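Local coordinates for rubber oxygenase (Streptomyces sp., PDB 5O1L), which uses a non-covalently bound b-type heme to cleave the double bonds of poly(cis-1,4-isoprene) in rubber oxidatively with O2, at residues T35-V49 and D272-Q285. Sequence-based numbering, arbitrary orientation.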
# COMPACT_ATOMS: atom_id res chain seq x y z
N THR A 35 -5.57 8.42 -19.59
CA THR A 35 -5.79 7.96 -18.19
C THR A 35 -5.40 9.01 -17.14
O THR A 35 -5.94 8.98 -16.03
CB THR A 35 -5.07 6.64 -18.02
OG1 THR A 35 -5.59 5.98 -16.85
CG2 THR A 35 -3.65 6.75 -17.82
N TRP A 36 -4.47 9.93 -17.48
CA TRP A 36 -4.03 10.98 -16.60
C TRP A 36 -4.72 12.29 -16.78
O TRP A 36 -4.23 13.29 -16.25
CB TRP A 36 -2.53 11.04 -16.46
CG TRP A 36 -1.90 9.80 -16.14
CD1 TRP A 36 -1.02 9.11 -16.88
CD2 TRP A 36 -2.00 9.08 -14.88
NE1 TRP A 36 -0.51 8.01 -16.18
CE2 TRP A 36 -1.12 7.98 -14.94
CE3 TRP A 36 -2.70 9.32 -13.68
CZ2 TRP A 36 -0.99 7.05 -13.90
CZ3 TRP A 36 -2.53 8.40 -12.65
CH2 TRP A 36 -1.66 7.33 -12.76
N SER A 37 -5.82 12.26 -17.51
CA SER A 37 -6.61 13.47 -17.80
C SER A 37 -7.03 13.97 -16.40
O SER A 37 -7.56 13.18 -15.59
CB SER A 37 -7.88 13.18 -18.50
OG SER A 37 -8.52 14.42 -18.63
N PRO A 38 -6.93 15.25 -16.13
CA PRO A 38 -7.51 15.71 -14.88
C PRO A 38 -9.02 15.54 -14.82
O PRO A 38 -9.59 15.56 -13.71
CB PRO A 38 -7.21 17.25 -14.92
CG PRO A 38 -6.09 17.44 -15.87
CD PRO A 38 -6.17 16.31 -16.84
N SER A 39 -9.71 15.33 -15.92
CA SER A 39 -11.15 15.18 -15.94
C SER A 39 -11.72 14.08 -15.07
O SER A 39 -12.82 14.19 -14.61
CB SER A 39 -11.67 15.02 -17.36
OG SER A 39 -11.11 13.86 -17.96
N ALA A 40 -11.01 12.97 -14.89
CA ALA A 40 -11.52 11.88 -14.09
C ALA A 40 -10.93 11.92 -12.67
O ALA A 40 -11.08 10.89 -11.95
CB ALA A 40 -11.16 10.56 -14.76
N SER A 41 -10.26 12.98 -12.30
CA SER A 41 -9.56 13.07 -11.03
C SER A 41 -10.37 13.79 -9.96
O SER A 41 -11.38 14.46 -10.24
CB SER A 41 -8.26 13.82 -11.20
OG SER A 41 -8.46 15.22 -11.40
N VAL A 42 -9.87 13.72 -8.73
CA VAL A 42 -10.46 14.45 -7.63
C VAL A 42 -10.44 15.94 -7.89
O VAL A 42 -11.38 16.63 -7.51
CB VAL A 42 -9.73 14.11 -6.32
CG1 VAL A 42 -10.05 15.10 -5.18
CG2 VAL A 42 -10.01 12.71 -5.88
N ALA A 43 -9.34 16.48 -8.45
CA ALA A 43 -9.33 17.92 -8.77
C ALA A 43 -10.34 18.24 -9.82
O ALA A 43 -11.02 19.30 -9.80
CB ALA A 43 -7.98 18.32 -9.26
N GLY A 44 -10.44 17.39 -10.83
CA GLY A 44 -11.50 17.54 -11.83
C GLY A 44 -11.15 18.38 -12.98
O GLY A 44 -11.90 18.33 -13.97
N THR A 45 -10.06 19.14 -12.88
CA THR A 45 -9.59 20.05 -13.88
C THR A 45 -8.12 20.29 -13.62
O THR A 45 -7.51 19.88 -12.58
CB THR A 45 -10.49 21.32 -13.91
OG1 THR A 45 -10.27 22.04 -15.15
CG2 THR A 45 -10.22 22.17 -12.71
N GLY A 46 -7.47 20.86 -14.60
CA GLY A 46 -6.06 21.13 -14.51
C GLY A 46 -5.47 21.17 -15.91
O GLY A 46 -6.14 20.88 -16.82
N VAL A 47 -4.18 21.40 -15.94
CA VAL A 47 -3.46 21.63 -17.15
C VAL A 47 -3.26 20.35 -17.98
O VAL A 47 -3.32 20.39 -19.21
CB VAL A 47 -2.07 22.24 -16.79
CG1 VAL A 47 -1.23 22.38 -18.03
CG2 VAL A 47 -2.23 23.58 -16.07
N GLY A 48 -2.93 19.27 -17.32
CA GLY A 48 -2.66 17.96 -17.98
C GLY A 48 -1.16 17.74 -18.14
O GLY A 48 -0.59 18.07 -19.14
N VAL A 49 -0.52 17.30 -17.09
CA VAL A 49 0.94 17.11 -16.96
C VAL A 49 1.21 15.67 -16.75
O VAL A 49 0.58 15.06 -15.88
CB VAL A 49 1.53 17.94 -15.79
CG1 VAL A 49 2.99 17.60 -15.65
CG2 VAL A 49 1.32 19.43 -16.04
N ASP A 272 -4.01 16.03 -6.44
CA ASP A 272 -5.41 15.70 -6.66
C ASP A 272 -5.69 15.49 -8.12
O ASP A 272 -6.70 14.81 -8.42
CB ASP A 272 -6.32 16.76 -6.10
CG ASP A 272 -6.29 16.87 -4.59
OD1 ASP A 272 -5.69 15.93 -3.95
OD2 ASP A 272 -6.89 17.85 -4.06
N GLU A 273 -4.90 16.03 -9.03
CA GLU A 273 -5.11 15.83 -10.45
C GLU A 273 -4.81 14.40 -10.93
O GLU A 273 -5.16 14.08 -12.06
CB GLU A 273 -4.16 16.77 -11.26
CG GLU A 273 -4.49 18.21 -11.07
CD GLU A 273 -3.51 19.17 -11.72
OE1 GLU A 273 -2.54 18.74 -12.44
OE2 GLU A 273 -3.74 20.40 -11.49
N TYR A 274 -4.23 13.57 -10.06
CA TYR A 274 -3.91 12.18 -10.39
C TYR A 274 -4.68 11.15 -9.58
O TYR A 274 -4.52 9.95 -9.77
CB TYR A 274 -2.38 11.89 -10.29
CG TYR A 274 -1.57 12.89 -11.12
CD1 TYR A 274 -1.84 13.15 -12.42
CD2 TYR A 274 -0.58 13.59 -10.50
CE1 TYR A 274 -1.07 14.02 -13.15
CE2 TYR A 274 0.18 14.51 -11.19
CZ TYR A 274 -0.10 14.69 -12.52
OH TYR A 274 0.68 15.62 -13.26
N ILE A 275 -5.46 11.58 -8.62
CA ILE A 275 -6.23 10.64 -7.77
C ILE A 275 -7.58 10.38 -8.42
O ILE A 275 -8.29 11.34 -8.72
CB ILE A 275 -6.46 11.25 -6.35
CG1 ILE A 275 -5.13 11.66 -5.69
CG2 ILE A 275 -7.26 10.30 -5.50
CD1 ILE A 275 -5.31 12.42 -4.42
N PRO A 276 -7.95 9.14 -8.70
CA PRO A 276 -9.25 8.91 -9.34
C PRO A 276 -10.40 9.34 -8.52
O PRO A 276 -10.42 9.12 -7.32
CB PRO A 276 -9.33 7.39 -9.61
CG PRO A 276 -8.14 6.84 -8.94
CD PRO A 276 -7.23 7.91 -8.41
N ALA A 277 -11.41 9.96 -9.15
CA ALA A 277 -12.56 10.47 -8.41
C ALA A 277 -13.64 9.43 -8.06
O ALA A 277 -14.37 9.60 -7.10
CB ALA A 277 -13.30 11.62 -9.15
N THR A 278 -13.65 8.35 -8.84
CA THR A 278 -14.66 7.32 -8.77
C THR A 278 -14.08 5.94 -8.95
O THR A 278 -12.98 5.80 -9.47
CB THR A 278 -15.71 7.53 -9.91
OG1 THR A 278 -15.08 7.36 -11.18
CG2 THR A 278 -16.39 8.86 -9.79
N TRP A 279 -14.83 4.90 -8.49
CA TRP A 279 -14.44 3.56 -8.79
C TRP A 279 -14.35 3.24 -10.27
O TRP A 279 -13.46 2.55 -10.66
CB TRP A 279 -15.32 2.53 -8.15
CG TRP A 279 -15.01 2.28 -6.72
CD1 TRP A 279 -15.81 2.53 -5.65
CD2 TRP A 279 -13.75 1.86 -6.21
NE1 TRP A 279 -15.15 2.15 -4.52
CE2 TRP A 279 -13.87 1.76 -4.81
CE3 TRP A 279 -12.53 1.52 -6.79
CZ2 TRP A 279 -12.80 1.41 -4.01
CZ3 TRP A 279 -11.48 1.19 -5.96
CH2 TRP A 279 -11.65 1.14 -4.59
N ASP A 280 -15.27 3.77 -11.04
CA ASP A 280 -15.17 3.54 -12.49
C ASP A 280 -13.85 4.03 -13.05
O ASP A 280 -13.18 3.30 -13.80
CB ASP A 280 -16.34 4.20 -13.22
CG ASP A 280 -17.65 3.46 -13.05
OD1 ASP A 280 -17.64 2.28 -12.68
OD2 ASP A 280 -18.70 4.13 -13.36
N ALA A 281 -13.42 5.21 -12.65
CA ALA A 281 -12.17 5.74 -13.09
C ALA A 281 -11.00 4.89 -12.61
O ALA A 281 -10.05 4.60 -13.34
CB ALA A 281 -12.01 7.19 -12.72
N ALA A 282 -11.05 4.51 -11.32
CA ALA A 282 -9.94 3.75 -10.78
C ALA A 282 -9.80 2.37 -11.44
O ALA A 282 -8.69 1.95 -11.71
CB ALA A 282 -10.15 3.53 -9.30
N ASN A 283 -10.94 1.71 -11.68
CA ASN A 283 -10.91 0.38 -12.22
C ASN A 283 -10.37 0.40 -13.67
O ASN A 283 -9.54 -0.42 -14.02
CB ASN A 283 -12.30 -0.25 -12.20
CG ASN A 283 -12.77 -0.62 -10.80
OD1 ASN A 283 -11.94 -0.87 -9.96
ND2 ASN A 283 -14.03 -0.65 -10.57
N ALA A 284 -10.78 1.44 -14.39
CA ALA A 284 -10.26 1.54 -15.77
C ALA A 284 -8.78 1.87 -15.81
O ALA A 284 -8.04 1.29 -16.58
CB ALA A 284 -11.06 2.58 -16.49
N GLN A 285 -8.34 2.74 -14.91
CA GLN A 285 -6.94 3.09 -14.82
C GLN A 285 -6.04 1.92 -14.43
O GLN A 285 -4.99 1.72 -15.02
CB GLN A 285 -6.72 4.28 -13.95
CG GLN A 285 -5.30 4.75 -13.85
CD GLN A 285 -5.20 6.01 -13.11
OE1 GLN A 285 -5.12 6.06 -11.89
NE2 GLN A 285 -5.36 7.13 -13.83
O HOH W 1 -4.08 15.12 -14.42
O HOH W 2 -5.96 11.88 -13.52
O HOH W 3 -13.92 9.85 -12.24
O HOH W 4 -2.23 17.24 -14.65
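Gln285 reaches from the first turns of helix 279-289 to Thr35 and Trp36 of the N-terminal loop. With CG anti to the backbone N (chi1 -177°) and the chain extended beyond it, its amide is carried to Thr35, where NE2 donates to OG1 at 3.2 Å, the acceptor lying in the amide plane. The same NE2 sits over one face of the Trp36 indole, near its rim, 3.3 Å from CZ3, with the two planes 44° apart; OE1 is held by His232. An amide suits this spot because it can donate and accept at once, and a leucine here would probably leave both Thr35 OG1 and His232 without their mate. The indole also meets Tyr274, whose carbonyl O lies at the edge of the ring. A tyrosine suits its place because the phenol is long enough to reach the loop again: Tyr274 OH donates to Val49 O at 2.7 Å, from above the carbonyl plane.

Farther along the loop the backbones join in a single bridge at Ser41 and Pro276: Val42 N donates to Ile275 O (2.9 Å), almost in line with the carbonyl, and Ala277 N to Ala40 O (3.0 Å). Val42 CG2 packs on Ile275 CG2, while small Ala40 and Ala281 let loop and helix come close. Serine suits position 41 because its hydroxyl donates to Pro38 O while accepting from Gly44 N in an ST motif. Two waters link Glu273 O to the carbonyls of Trp36 and Ser37. Thr278 N-caps the helix through Ala281 N. The N-terminal loop thus lies against the connection between helices 251-267 and 279-289, with Trp36 and Tyr274 also packing on helix 224-244.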